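Side-chain contacts in aspartate-semialdehyde dehydrogenase (Cryptococcus neoformans var. neoformans JEC21, PDB 5CEF), which catalyses the NADPH-dependent reductive dephosphorylation of 4-phospho-L-aspartate to the semialdehyde of L-aspartate, the second step in making the aspartate family of amino acids: residues R308-P311 / R312-K315; S159-G162 / I163-L167; E282-C285 / D286-L290; E213-I216 / E217-N221; R118-P121 / L122-L125. One frame throughout, in Å; residues are numbered along the deposited sequence.

How the contacts relate
Contact 2 is the most deeply buried of the five and largely apolar: successive turns of helix 158-174, near the predicted catalytic residues. Contact 4, on helix 212-224, packs against it; that helix turns an apolar side inward and acidic side chains toward another subunit and toward contact 5. Contact 5 is a turn in the NAD-binding domain, joined to contact 4 by a salt bridge, a cation-pi contact and a weak ion pair. Contact 1, a loop turn, and contact 3, the start of a short helix, are partly buried, with centres about 24 Å apart. Contact 1 closes through a salt bridge and reaches a second subunit, whereas contact 3 relies on hydrogen bonds without a salt bridge.

Contact 1 (R308-P311 / R312-K315); sequences RPQP and RLDK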
loop_
_atom_site.group_PDB
_atom_site.type_symbol
_atom_site.label_atom_id
_atom_site.label_comp_id
_atom_site.label_asym_id
_atom_site.label_seq_id
_atom_site.Cartn_x
_atom_site.Cartn_y
_atom_site.Cartn_z
ATOM N N ARG A 308 3.972 -12.457 15.830
ATOM C CA ARG A 308 5.180 -12.553 14.992
ATOM C C ARG A 308 5.313 -13.988 14.486
ATOM O O ARG A 308 4.828 -14.909 15.149
ATOM C CB ARG A 308 6.415 -12.153 15.801
ATOM C CG ARG A 308 6.381 -10.751 16.379
ATOM C CD ARG A 308 6.470 -9.698 15.295
ATOM N NE ARG A 308 7.850 -9.466 14.874
ATOM C CZ ARG A 308 8.688 -8.635 15.490
ATOM N NH1 ARG A 308 8.286 -7.947 16.552
ATOM N NH2 ARG A 308 9.945 -8.492 15.059
ATOM N N PRO A 309 5.974 -14.191 13.337
ATOM C CA PRO A 309 6.721 -13.237 12.539
ATOM C C PRO A 309 5.865 -12.344 11.697
ATOM O O PRO A 309 4.737 -12.701 11.415
ATOM C CB PRO A 309 7.555 -14.130 11.642
ATOM C CG PRO A 309 6.730 -15.332 11.485
ATOM C CD PRO A 309 6.176 -15.550 12.854
ATOM N N GLN A 310 6.443 -11.211 11.295
ATOM C CA GLN A 310 5.847 -10.302 10.333
ATOM C C GLN A 310 6.890 -10.010 9.289
ATOM O O GLN A 310 8.025 -9.698 9.635
ATOM C CB GLN A 310 5.469 -8.989 10.996
ATOM C CG GLN A 310 4.310 -9.105 11.942
ATOM C CD GLN A 310 4.034 -7.819 12.681
ATOM O OE1 GLN A 310 4.303 -6.732 12.188
ATOM N NE2 GLN A 310 3.507 -7.940 13.861
ATOM N N PRO A 311 6.541 -10.096 7.995
ATOM C CA PRO A 311 7.565 -9.993 6.917
ATOM C C PRO A 311 8.357 -8.691 6.924
ATOM O O PRO A 311 9.543 -8.701 6.658
ATOM C CB PRO A 311 6.746 -10.113 5.645
ATOM C CG PRO A 311 5.340 -9.859 6.053
ATOM C CD PRO A 311 5.221 -10.389 7.446
ATOM N N ARG A 312 7.723 -7.587 7.266
ATOM C CA ARG A 312 8.420 -6.293 7.282
ATOM C C ARG A 312 9.303 -6.129 8.495
ATOM O O ARG A 312 10.310 -5.479 8.415
ATOM C CB ARG A 312 7.445 -5.108 7.237
ATOM C CG ARG A 312 8.179 -3.817 6.947
ATOM C CD ARG A 312 7.295 -2.598 6.689
ATOM N NE ARG A 312 6.539 -2.117 7.844
ATOM C CZ ARG A 312 7.072 -1.533 8.902
ATOM N NH1 ARG A 312 8.398 -1.336 8.971
ATOM N NH2 ARG A 312 6.292 -1.127 9.898
ATOM N N LEU A 313 8.938 -6.726 9.609
ATOM C CA LEU A 313 9.744 -6.612 10.811
ATOM C C LEU A 313 10.881 -7.640 10.903
ATOM O O LEU A 313 11.961 -7.322 11.390
ATOM C CB LEU A 313 8.873 -6.757 12.035
ATOM C CG LEU A 313 8.143 -5.575 12.655
ATOM C CD1 LEU A 313 7.696 -4.598 11.611
ATOM C CD2 LEU A 313 7.021 -5.999 13.591
ATOM N N ASP A 314 10.670 -8.844 10.373
ATOM C CA ASP A 314 11.568 -9.956 10.614
ATOM C C ASP A 314 12.380 -10.355 9.399
ATOM O O ASP A 314 12.696 -11.513 9.176
ATOM C CB ASP A 314 10.768 -11.123 11.205
ATOM C CG ASP A 314 10.120 -10.761 12.533
ATOM O OD1 ASP A 314 10.888 -10.367 13.430
ATOM O OD2 ASP A 314 8.878 -10.848 12.692
ATOM N N LYS A 315 12.783 -9.380 8.626
ATOM C CA LYS A 315 13.780 -9.629 7.590
ATOM C C LYS A 315 15.143 -9.240 8.163
ATOM O O LYS A 315 15.231 -8.490 9.135
ATOM C CB LYS A 315 13.456 -8.861 6.310
ATOM C CG LYS A 315 13.454 -7.341 6.433
ATOM C CD LYS A 315 12.596 -6.760 5.330
ATOM C CE LYS A 315 12.608 -5.244 5.296
ATOM N NZ LYS A 315 11.771 -4.835 4.138
#
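Arg308 lays one face of its guanidinium against Leu313, whose CD2 stands over the centre of the group, 3.6 Å above its plane. The two side chains cross at about a right angle. At its edge the same guanidinium meets Asp314 side-on, each of two nitrogens taking one oxygen: NE to OD2 at 2.8 Å, almost straight, and NH2 to OD1 at 2.7 Å. The guanidinium and carboxylate planes are turned 23° from each other, and NH2 meets OD1 from outside the carboxylate plane. Bends at chi2 (-69°) and chi3 (-82°) curl the arginine back over the turn. Asp314 OD2 receives NE on its syn lone pair and, on its anti lone pair, the backbone N of Gln310 at 2.8 Å. In return Asp314 N bonds to Gln310 O at 2.9 Å, closing the loop on itself just beyond the cis peptide bond that precedes Pro309. Gln310 and Leu313 run side by side in the same direction, but OE1 of Gln310 accepts from Asn204 of the second subunit, while NE2 bonds to Asp307 O. Arg312, pointing away from the turn, bonds through NH2 to Leu199 O of that subunit. With both oxygens of a buried carboxylate used and three N-H groups directed at it, Asp314 has little freedom to rotate, and the paired arginine would be expected to favour the ionised form of Asp314.

Contact 2 (S159-G162 / I163-L167); sequences STTG and IVVPL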
loop_
_atom_site.group_PDB
_atom_site.type_symbol
_atom_site.label_atom_id
_atom_site.label_comp_id
_atom_site.label_asym_id
_atom_site.label_seq_id
_atom_site.Cartn_x
_atom_site.Cartn_y
_atom_site.Cartn_z
ATOM N N SER A 159 8.747 -20.173 -1.942
ATOM C CA SER A 159 7.577 -20.466 -1.105
ATOM C C SER A 159 7.591 -21.939 -0.643
ATOM O O SER A 159 7.262 -22.250 0.510
ATOM C CB SER A 159 6.267 -20.158 -1.835
ATOM O OG SER A 159 6.100 -21.018 -2.955
ATOM N N THR A 160 7.974 -22.828 -1.546
ATOM C CA THR A 160 8.210 -24.227 -1.185
ATOM C C THR A 160 9.259 -24.319 -0.076
ATOM O O THR A 160 9.082 -25.031 0.907
ATOM C CB THR A 160 8.693 -25.081 -2.391
ATOM O OG1 THR A 160 7.680 -25.144 -3.400
ATOM C CG2 THR A 160 8.986 -26.509 -1.955
ATOM N N THR A 161 10.351 -23.591 -0.240
ATOM C CA THR A 161 11.416 -23.632 0.730
ATOM C C THR A 161 10.931 -23.130 2.075
ATOM O O THR A 161 11.208 -23.734 3.110
ATOM C CB THR A 161 12.614 -22.768 0.280
ATOM O OG1 THR A 161 13.158 -23.293 -0.940
ATOM C CG2 THR A 161 13.655 -22.709 1.370
ATOM N N GLY A 162 10.186 -22.028 2.090
ATOM C CA GLY A 162 9.692 -21.476 3.377
ATOM C C GLY A 162 8.788 -22.420 4.168
ATOM O O GLY A 162 8.701 -22.329 5.400
ATOM N N ILE A 163 8.140 -23.342 3.460
ATOM C CA ILE A 163 7.321 -24.351 4.092
ATOM C C ILE A 163 8.101 -25.614 4.488
ATOM O O ILE A 163 8.017 -26.068 5.635
ATOM C CB ILE A 163 6.165 -24.732 3.172
ATOM C CG1 ILE A 163 5.222 -23.558 3.085
ATOM C CG2 ILE A 163 5.398 -25.926 3.706
ATOM C CD1 ILE A 163 4.435 -23.578 1.807
ATOM N N VAL A 164 8.887 -26.160 3.579
ATOM C CA VAL A 164 9.526 -27.434 3.812
ATOM C C VAL A 164 10.623 -27.424 4.854
ATOM O O VAL A 164 10.895 -28.455 5.483
ATOM C CB VAL A 164 10.096 -27.918 2.491
ATOM C CG1 VAL A 164 10.954 -29.100 2.751
ATOM C CG2 VAL A 164 8.938 -28.298 1.582
ATOM N N VAL A 165 11.263 -26.274 5.047
ATOM C CA VAL A 165 12.280 -26.198 6.062
ATOM C C VAL A 165 11.658 -26.485 7.425
ATOM O O VAL A 165 12.138 -27.369 8.120
ATOM C CB VAL A 165 13.069 -24.882 6.029
ATOM C CG1 VAL A 165 13.884 -24.739 7.282
ATOM C CG2 VAL A 165 13.948 -24.841 4.801
ATOM N N PRO A 166 10.585 -25.782 7.797
ATOM C CA PRO A 166 9.972 -26.137 9.077
ATOM C C PRO A 166 9.482 -27.565 9.123
ATOM O O PRO A 166 9.622 -28.231 10.154
ATOM C CB PRO A 166 8.804 -25.162 9.188
ATOM C CG PRO A 166 9.308 -23.947 8.500
ATOM C CD PRO A 166 10.125 -24.466 7.342
ATOM N N LEU A 167 8.936 -28.053 8.010
ATOM C CA LEU A 167 8.467 -29.445 7.976
ATOM C C LEU A 167 9.589 -30.442 8.247
ATOM O O LEU A 167 9.410 -31.413 8.965
ATOM C CB LEU A 167 7.774 -29.770 6.665
ATOM C CG LEU A 167 6.474 -28.970 6.384
ATOM C CD1 LEU A 167 5.850 -29.505 5.103
ATOM C CD2 LEU A 167 5.454 -28.940 7.512
#
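Backbone hydrogen bonds tie Ser159-Gly162 to Ile163-Leu167 as successive turns of one helix. Val164 N reaches Thr160 O at 2.9 Å, Val165 N reaches Thr161 O at 3.2 Å, and Ile163 N is shared between Ser159 O and, weakly, Thr160 O. The pattern breaks at Pro166, which has no N-H to give; its CD lies 3.2 Å from Gly162 O, and the helix kinks there. Apolar packing follows the i to i+4 spacing: CG2 of Thr160 sits 4.0 Å from CG2 of Val164, and CG2 of Thr161 lies 4.1 Å from CG2 of Val165, each pair side by side and pointing the same way. Both threonines hold OG1 beside their own backbone N (chi1 near -64°), which leaves the methyl for the valine and turns the hydroxyl back to Asn157, before the helix. Ser159 OG bonds to Glu212. Ser159 directly follows Cys158, the predicted acyl-thioester residue, at the start of helix 158-174. Ile163 packs on Val182 and Thr184 of strand 177-186 and, with Thr160, on Ile216 of helix 212-224, while Val165 meets Val127 and Val130 and Pro166 rests on Phe338 of strand 336-342.

Contact 3 (E282-C285 / D286-L290); sequences EYTC and DAQHL
The N-terminus of the short helix 286-289 is the setting, with Cys285 as its N-cap and Gln288 in the N3 position. Gln288 folds back so that OE1 accepts from Cys285 N at 2.8 Å, in the carbonyl plane of the amide; the N3 side chain thus accepts from the backbone N of the N-cap residue. CG of Gln288 lies beside its own backbone N (chi1 -67°), and the chain then runs out extended toward the cap. The other end of the amide, NE2, bonds to Pro296 O and to a water that in turn donates to Tyr283 O, so the amide is fixed from both ends. Cys285 O accepts from His289 N at 3.1 Å and, weakly, from Gln288 N. That oxygen also sits over one face of the imidazole, 3.5 Å above its plane and toward the rim, while at the ring edge NE2 of His289 shares a hydrogen bond of 2.8 Å with OG1 of Thr284. SG of Cys285 touches CB of Ala287 at 4.1 Å. Tyr283 leans on Ala168 and Ala169 of helix 158-174 with its hydroxyl bonded to Leu129 O, and Ala287 packs on Ile359 of helix 349-362, so the link from helix 273-282 into helix 286-289 lies against helices 158-174 and 349-362.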
loop_
_atom_site.group_PDB
_atom_site.type_symbol
_atom_site.label_atom_id
_atom_site.label_comp_id
_atom_site.label_asym_id
_atom_site.label_seq_id
_atom_site.Cartn_x
_atom_site.Cartn_y
_atom_site.Cartn_z
ATOM N N GLU A 282 16.492 -25.871 17.707
ATOM C CA GLU A 282 17.665 -26.742 17.693
ATOM C C GLU A 282 18.005 -27.259 16.291
ATOM O O GLU A 282 19.093 -27.749 16.097
ATOM C CB GLU A 282 17.451 -27.968 18.619
ATOM C CG GLU A 282 17.287 -27.655 20.115
ATOM C CD GLU A 282 16.576 -28.784 20.900
ATOM O OE1 GLU A 282 16.667 -29.960 20.470
ATOM O OE2 GLU A 282 15.899 -28.497 21.940
ATOM N N TYR A 283 17.086 -27.155 15.329
ATOM C CA TYR A 283 17.305 -27.742 14.025
ATOM C C TYR A 283 18.614 -27.268 13.402
ATOM O O TYR A 283 18.882 -26.061 13.318
ATOM C CB TYR A 283 16.169 -27.415 13.084
ATOM C CG TYR A 283 16.337 -27.954 11.644
ATOM C CD1 TYR A 283 16.153 -29.318 11.360
ATOM C CD2 TYR A 283 16.599 -27.126 10.575
ATOM C CE1 TYR A 283 16.270 -29.830 10.077
ATOM C CE2 TYR A 283 16.735 -27.666 9.293
ATOM C CZ TYR A 283 16.568 -29.023 9.071
ATOM O OH TYR A 283 16.686 -29.570 7.830
ATOM N N THR A 284 19.432 -28.221 12.978
ATOM C CA THR A 284 20.649 -27.916 12.238
ATOM C C THR A 284 20.775 -28.977 11.146
ATOM O O THR A 284 20.308 -30.129 11.335
ATOM C CB THR A 284 21.904 -27.962 13.126
ATOM O OG1 THR A 284 22.186 -29.318 13.429
ATOM C CG2 THR A 284 21.711 -27.197 14.442
ATOM N N CYS A 285 21.363 -28.607 10.008
ATOM C CA CYS A 285 21.281 -29.455 8.825
ATOM C C CYS A 285 22.656 -29.768 8.254
ATOM O O CYS A 285 23.635 -29.159 8.657
ATOM C CB CYS A 285 20.422 -28.766 7.767
ATOM S SG CYS A 285 21.127 -27.200 7.222
ATOM N N ASP A 286 22.714 -30.701 7.302
ATOM C CA ASP A 286 23.982 -31.105 6.710
ATOM C C ASP A 286 24.817 -29.921 6.250
ATOM O O ASP A 286 26.036 -29.891 6.459
ATOM C CB ASP A 286 23.782 -32.035 5.510
ATOM C CG ASP A 286 23.301 -33.424 5.898
ATOM O OD1 ASP A 286 23.320 -33.740 7.111
ATOM O OD2 ASP A 286 22.920 -34.204 4.983
ATOM N N ALA A 287 24.173 -28.943 5.636
ATOM C CA ALA A 287 24.900 -27.827 5.070
ATOM C C ALA A 287 25.636 -27.024 6.146
ATOM O O ALA A 287 26.717 -26.480 5.904
ATOM C CB ALA A 287 23.956 -26.927 4.296
ATOM N N GLN A 288 25.042 -26.921 7.327
ATOM C CA GLN A 288 25.707 -26.250 8.435
ATOM C C GLN A 288 26.840 -27.113 8.977
ATOM O O GLN A 288 27.902 -26.594 9.315
ATOM C CB GLN A 288 24.700 -25.947 9.555
ATOM C CG GLN A 288 23.666 -24.927 9.150
ATOM C CD GLN A 288 22.532 -24.853 10.147
ATOM O OE1 GLN A 288 21.745 -25.805 10.267
ATOM N NE2 GLN A 288 22.423 -23.710 10.858
ATOM N N HIS A 289 26.591 -28.418 9.082
ATOM C CA HIS A 289 27.568 -29.366 9.634
ATOM C C HIS A 289 28.789 -29.389 8.757
ATOM O O HIS A 289 29.885 -29.500 9.267
ATOM C CB HIS A 289 27.014 -30.795 9.757
ATOM C CG HIS A 289 25.868 -30.920 10.713
ATOM N ND1 HIS A 289 24.879 -31.879 10.576
ATOM C CD2 HIS A 289 25.525 -30.174 11.792
ATOM C CE1 HIS A 289 23.991 -31.727 11.541
ATOM N NE2 HIS A 289 24.361 -30.704 12.298
ATOM N N LEU A 290 28.587 -29.308 7.442
ATOM C CA LEU A 290 29.679 -29.238 6.496
ATOM C C LEU A 290 30.389 -27.887 6.519
ATOM O O LEU A 290 31.442 -27.746 5.933
ATOM C CB LEU A 290 29.163 -29.522 5.088
ATOM C CG LEU A 290 28.747 -30.970 4.822
ATOM C CD1 LEU A 290 28.049 -31.085 3.478
ATOM C CD2 LEU A 290 29.925 -31.929 4.870
HETATM O O HOH W 1 20.705 -23.833 13.568
#

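Contact 4 (E213-I216 / E217-N221); sequences EDKI and EWETN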
loop_
_atom_site.group_PDB
_atom_site.type_symbol
_atom_site.label_atom_id
_atom_site.label_comp_id
_atom_site.label_asym_id
_atom_site.label_seq_id
_atom_site.Cartn_x
_atom_site.Cartn_y
_atom_site.Cartn_z
ATOM N N GLU A 213 0.627 -23.864 -6.151
ATOM C CA GLU A 213 0.050 -24.867 -5.296
ATOM C C GLU A 213 0.533 -26.245 -5.720
ATOM O O GLU A 213 0.895 -27.086 -4.891
ATOM C CB GLU A 213 -1.468 -24.788 -5.348
ATOM C CG GLU A 213 -1.940 -23.528 -4.677
ATOM C CD GLU A 213 -3.353 -23.114 -5.048
ATOM O OE1 GLU A 213 -4.147 -23.945 -5.529
ATOM O OE2 GLU A 213 -3.671 -21.928 -4.770
ATOM N N ASP A 214 0.484 -26.488 -7.015
ATOM C CA ASP A 214 0.791 -27.777 -7.526
ATOM C C ASP A 214 2.242 -28.137 -7.211
ATOM O O ASP A 214 2.543 -29.275 -6.833
ATOM C CB ASP A 214 0.504 -27.801 -9.017
ATOM C CG ASP A 214 0.788 -29.142 -9.600
ATOM O OD1 ASP A 214 0.238 -30.146 -9.087
ATOM O OD2 ASP A 214 1.619 -29.213 -10.516
ATOM N N LYS A 215 3.125 -27.158 -7.314
ATOM C CA LYS A 215 4.509 -27.365 -6.929
ATOM C C LYS A 215 4.646 -27.736 -5.459
ATOM O O LYS A 215 5.224 -28.747 -5.154
ATOM C CB LYS A 215 5.326 -26.107 -7.152
ATOM C CG LYS A 215 5.657 -25.806 -8.601
ATOM C CD LYS A 215 6.588 -24.604 -8.681
ATOM C CE LYS A 215 6.936 -24.232 -10.110
ATOM N NZ LYS A 215 5.895 -23.396 -10.751
ATOM N N ILE A 216 4.074 -26.947 -4.556
ATOM C CA ILE A 216 4.129 -27.266 -3.153
ATOM C C ILE A 216 3.592 -28.658 -2.860
ATOM O O ILE A 216 4.175 -29.382 -2.079
ATOM C CB ILE A 216 3.392 -26.212 -2.261
ATOM C CG1 ILE A 216 4.158 -24.882 -2.253
ATOM C CG2 ILE A 216 3.308 -26.662 -0.809
ATOM C CD1 ILE A 216 3.353 -23.686 -1.758
ATOM N N GLU A 217 2.493 -29.020 -3.488
ATOM C CA GLU A 217 1.797 -30.294 -3.206
ATOM C C GLU A 217 2.563 -31.508 -3.667
ATOM O O GLU A 217 2.627 -32.509 -2.973
ATOM C CB GLU A 217 0.381 -30.284 -3.815
ATOM C CG GLU A 217 -0.557 -29.348 -3.052
ATOM C CD GLU A 217 -1.934 -29.158 -3.664
ATOM O OE1 GLU A 217 -2.204 -29.782 -4.701
ATOM O OE2 GLU A 217 -2.738 -28.421 -3.083
ATOM N N TRP A 218 3.225 -31.401 -4.795
ATOM C CA TRP A 218 3.976 -32.521 -5.310
ATOM C C TRP A 218 5.369 -32.533 -4.710
ATOM O O TRP A 218 5.874 -33.579 -4.262
ATOM C CB TRP A 218 4.063 -32.421 -6.837
ATOM C CG TRP A 218 4.497 -33.699 -7.411
ATOM C CD1 TRP A 218 3.707 -34.750 -7.752
ATOM C CD2 TRP A 218 5.851 -34.111 -7.645
ATOM N NE1 TRP A 218 4.483 -35.772 -8.241
ATOM C CE2 TRP A 218 5.805 -35.416 -8.166
ATOM C CE3 TRP A 218 7.088 -33.492 -7.490
ATOM C CZ2 TRP A 218 6.949 -36.105 -8.549
ATOM C CZ3 TRP A 218 8.215 -34.181 -7.845
ATOM C CH2 TRP A 218 8.143 -35.472 -8.379
ATOM N N GLU A 219 6.027 -31.373 -4.727
ATOM C CA GLU A 219 7.475 -31.313 -4.438
ATOM C C GLU A 219 7.782 -31.638 -2.973
ATOM O O GLU A 219 8.866 -32.151 -2.648
ATOM C CB GLU A 219 8.045 -29.952 -4.823
ATOM C CG GLU A 219 7.956 -29.701 -6.306
ATOM C CD GLU A 219 8.554 -28.372 -6.757
ATOM O OE1 GLU A 219 9.133 -27.636 -5.916
ATOM O OE2 GLU A 219 8.390 -28.042 -7.967
ATOM N N THR A 220 6.838 -31.334 -2.090
ATOM C CA THR A 220 7.085 -31.558 -0.669
ATOM C C THR A 220 7.474 -33.014 -0.411
ATOM O O THR A 220 8.366 -33.266 0.413
ATOM C CB THR A 220 5.864 -31.145 0.142
ATOM O OG1 THR A 220 5.719 -29.726 0.053
ATOM C CG2 THR A 220 5.981 -31.550 1.585
ATOM N N ASN A 221 6.815 -33.968 -1.107
ATOM C CA ASN A 221 7.072 -35.406 -0.878
ATOM C C ASN A 221 8.378 -35.876 -1.470
ATOM O O ASN A 221 9.137 -36.632 -0.844
ATOM C CB ASN A 221 5.911 -36.254 -1.368
ATOM C CG ASN A 221 4.808 -36.413 -0.304
ATOM O OD1 ASN A 221 5.070 -36.795 0.845
ATOM N ND2 ASN A 221 3.607 -36.173 -0.685
#
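One face of the Glu219 carboxylate is turned toward the aliphatic stem of Lys215: CG of Lys215 lies 3.6 Å from OE2 and CB of Lys215 3.7 Å from the same oxygen. The two side chains run side by side in the same direction, yet they form no ion pair, because NZ of Lys215 bends off at its last torsion and ends 6.0 Å from OE2; that oxygen makes only a long, weak ion pair with Arg118 NH1. The stem of Glu217 packs on the turn before, CG 3.3 Å from Glu213 O, while its carboxylate leads on to Lys337 of the second subunit; Glu213 likewise bridges to Arg327 and Arg329 of that subunit. Trp218 touches across the contact through CB alone, next to Asp214 O. With CG anti to the backbone N (chi1 -165°) its indole swings away from the preceding turn, and it makes a cation-pi contact with Arg119, which also forms a salt bridge with Asp214. On the inner side Thr220 places OG1 beside its own backbone N, so that the hydroxyl donates to Ile216 O at 2.7 Å, in the carbonyl plane. Ile216 O also takes a weak bond from Thr220 N. Among the i to i+4 bonds, Glu217 N reaches Glu213 O at 2.9 Å and Glu219 N reaches Lys215 O at 2.8 Å. A threonine hydroxyl returned to the carbonyl four residues earlier is a familiar way to satisfy a buried polar group within an amphipathic alpha-helix, here one that presents acids to a neighbouring subunit.

Contact 5 (R118-P121 / L122-L125); sequences RRDP and LCPL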
loop_
_atom_site.group_PDB
_atom_site.type_symbol
_atom_site.label_atom_id
_atom_site.label_comp_id
_atom_site.label_asym_id
_atom_site.label_seq_id
_atom_site.Cartn_x
_atom_site.Cartn_y
_atom_site.Cartn_z
ATOM N N ARG A 118 12.488 -30.874 -12.416
ATOM C CA ARG A 118 12.176 -31.067 -11.014
ATOM C C ARG A 118 11.585 -32.394 -10.689
ATOM O O ARG A 118 11.838 -32.923 -9.600
ATOM C CB ARG A 118 11.201 -29.981 -10.553
ATOM C CG ARG A 118 11.870 -28.622 -10.479
ATOM C CD ARG A 118 11.000 -27.556 -9.863
ATOM N NE ARG A 118 11.762 -26.311 -9.732
ATOM C CZ ARG A 118 11.312 -25.196 -9.179
ATOM N NH1 ARG A 118 10.092 -25.180 -8.712
ATOM N NH2 ARG A 118 12.089 -24.109 -9.088
ATOM N N ARG A 119 10.759 -32.908 -11.594
ATOM C CA ARG A 119 10.125 -34.194 -11.397
ATOM C C ARG A 119 10.837 -35.332 -12.139
ATOM O O ARG A 119 10.390 -36.488 -12.076
ATOM C CB ARG A 119 8.668 -34.123 -11.831
ATOM C CG ARG A 119 7.952 -32.919 -11.250
ATOM C CD ARG A 119 6.452 -33.058 -11.243
ATOM N NE ARG A 119 5.880 -31.870 -10.634
ATOM C CZ ARG A 119 4.587 -31.690 -10.374
ATOM N NH1 ARG A 119 3.698 -32.623 -10.689
ATOM N NH2 ARG A 119 4.177 -30.538 -9.796
ATOM N N ASP A 120 11.952 -35.035 -12.800
ATOM C CA ASP A 120 12.706 -36.068 -13.518
ATOM C C ASP A 120 13.225 -37.081 -12.489
ATOM O O ASP A 120 13.796 -36.709 -11.471
ATOM C CB ASP A 120 13.856 -35.433 -14.276
ATOM C CG ASP A 120 14.606 -36.412 -15.127
ATOM O OD1 ASP A 120 15.244 -37.346 -14.589
ATOM O OD2 ASP A 120 14.638 -36.174 -16.339
ATOM N N PRO A 121 13.010 -38.372 -12.739
ATOM C CA PRO A 121 13.320 -39.364 -11.679
ATOM C C PRO A 121 14.806 -39.589 -11.407
ATOM O O PRO A 121 15.129 -40.316 -10.493
ATOM C CB PRO A 121 12.656 -40.665 -12.176
ATOM C CG PRO A 121 12.413 -40.445 -13.653
ATOM C CD PRO A 121 12.317 -38.962 -13.901
ATOM N N LEU A 122 15.695 -38.965 -12.174
ATOM C CA LEU A 122 17.144 -39.040 -11.901
ATOM C C LEU A 122 17.750 -37.723 -11.388
ATOM O O LEU A 122 18.938 -37.672 -11.043
ATOM C CB LEU A 122 17.895 -39.427 -13.175
ATOM C CG LEU A 122 17.423 -40.689 -13.906
ATOM C CD1 LEU A 122 17.991 -40.758 -15.304
ATOM C CD2 LEU A 122 17.797 -41.924 -13.089
ATOM N N CYS A 123 16.936 -36.676 -11.327
ATOM C CA CYS A 123 17.435 -35.369 -11.000
ATOM C C CYS A 123 16.954 -34.952 -9.617
ATOM O O CYS A 123 15.760 -34.813 -9.399
ATOM C CB CYS A 123 16.946 -34.358 -12.034
ATOM S SG CYS A 123 17.524 -34.684 -13.713
ATOM N N PRO A 124 17.883 -34.729 -8.688
ATOM C CA PRO A 124 17.498 -34.263 -7.362
ATOM C C PRO A 124 16.888 -32.877 -7.389
ATOM O O PRO A 124 17.267 -32.047 -8.213
ATOM C CB PRO A 124 18.821 -34.202 -6.597
ATOM C CG PRO A 124 19.815 -34.923 -7.427
ATOM C CD PRO A 124 19.350 -34.783 -8.834
ATOM N N LEU A 125 15.917 -32.667 -6.511
ATOM C CA LEU A 125 15.284 -31.388 -6.298
ATOM C C LEU A 125 15.597 -31.001 -4.864
ATOM O O LEU A 125 15.006 -31.532 -3.921
ATOM C CB LEU A 125 13.788 -31.524 -6.476
ATOM C CG LEU A 125 12.923 -30.360 -5.980
ATOM C CD1 LEU A 125 13.317 -29.063 -6.673
ATOM C CD2 LEU A 125 11.467 -30.665 -6.239
#
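Asp120 turns its carboxylate over the chain that follows, and OD1 accepts from Leu122 N at 2.9 Å through its anti lone pair, an Asx turn. With CG anti to the backbone N (chi1 -175°), the carboxylate stands beside the carbonyl carbon of Asp120, which brings OD1 within bonding distance of Leu122 N. The same residue opens a type I beta turn: Cys123 N bonds to Asp120 O at 3.1 Å, approaching from well above the carbonyl plane rather than along a lone pair. Pro121 occupies the second position, where its ring suits the required backbone shape, and Leu122 the third. Cys123 carries SG beside its own backbone N, which brings the sulfur back over the aspartate, 3.6 Å from OD1 and 3.8 Å from CB of Asp120, a packing contact. Where the two arms come together again, Leu125 meets Arg118. The first torsion of Leu125 (166°) sends CG away from its backbone N, and CB of Leu125 lies 3.9 Å from Arg118 O. The arginine runs extended past the leucine, whose CD1 meets its stem 4.1 Å from CG of Arg118; the guanidinium continues to a long, weak ion pair with Glu219. Lys222 of helix 212-224 donates to both Arg118 O and Cys123 O, linking the two arms of the loop. The chemistry is thus mainly polar at the tip, where one aspartate accepts through side chain and main chain, and mixed at the base, where apolar contact joins a lysine that meets the carbonyls of both arms and, weakly, Asp120 O at the tip.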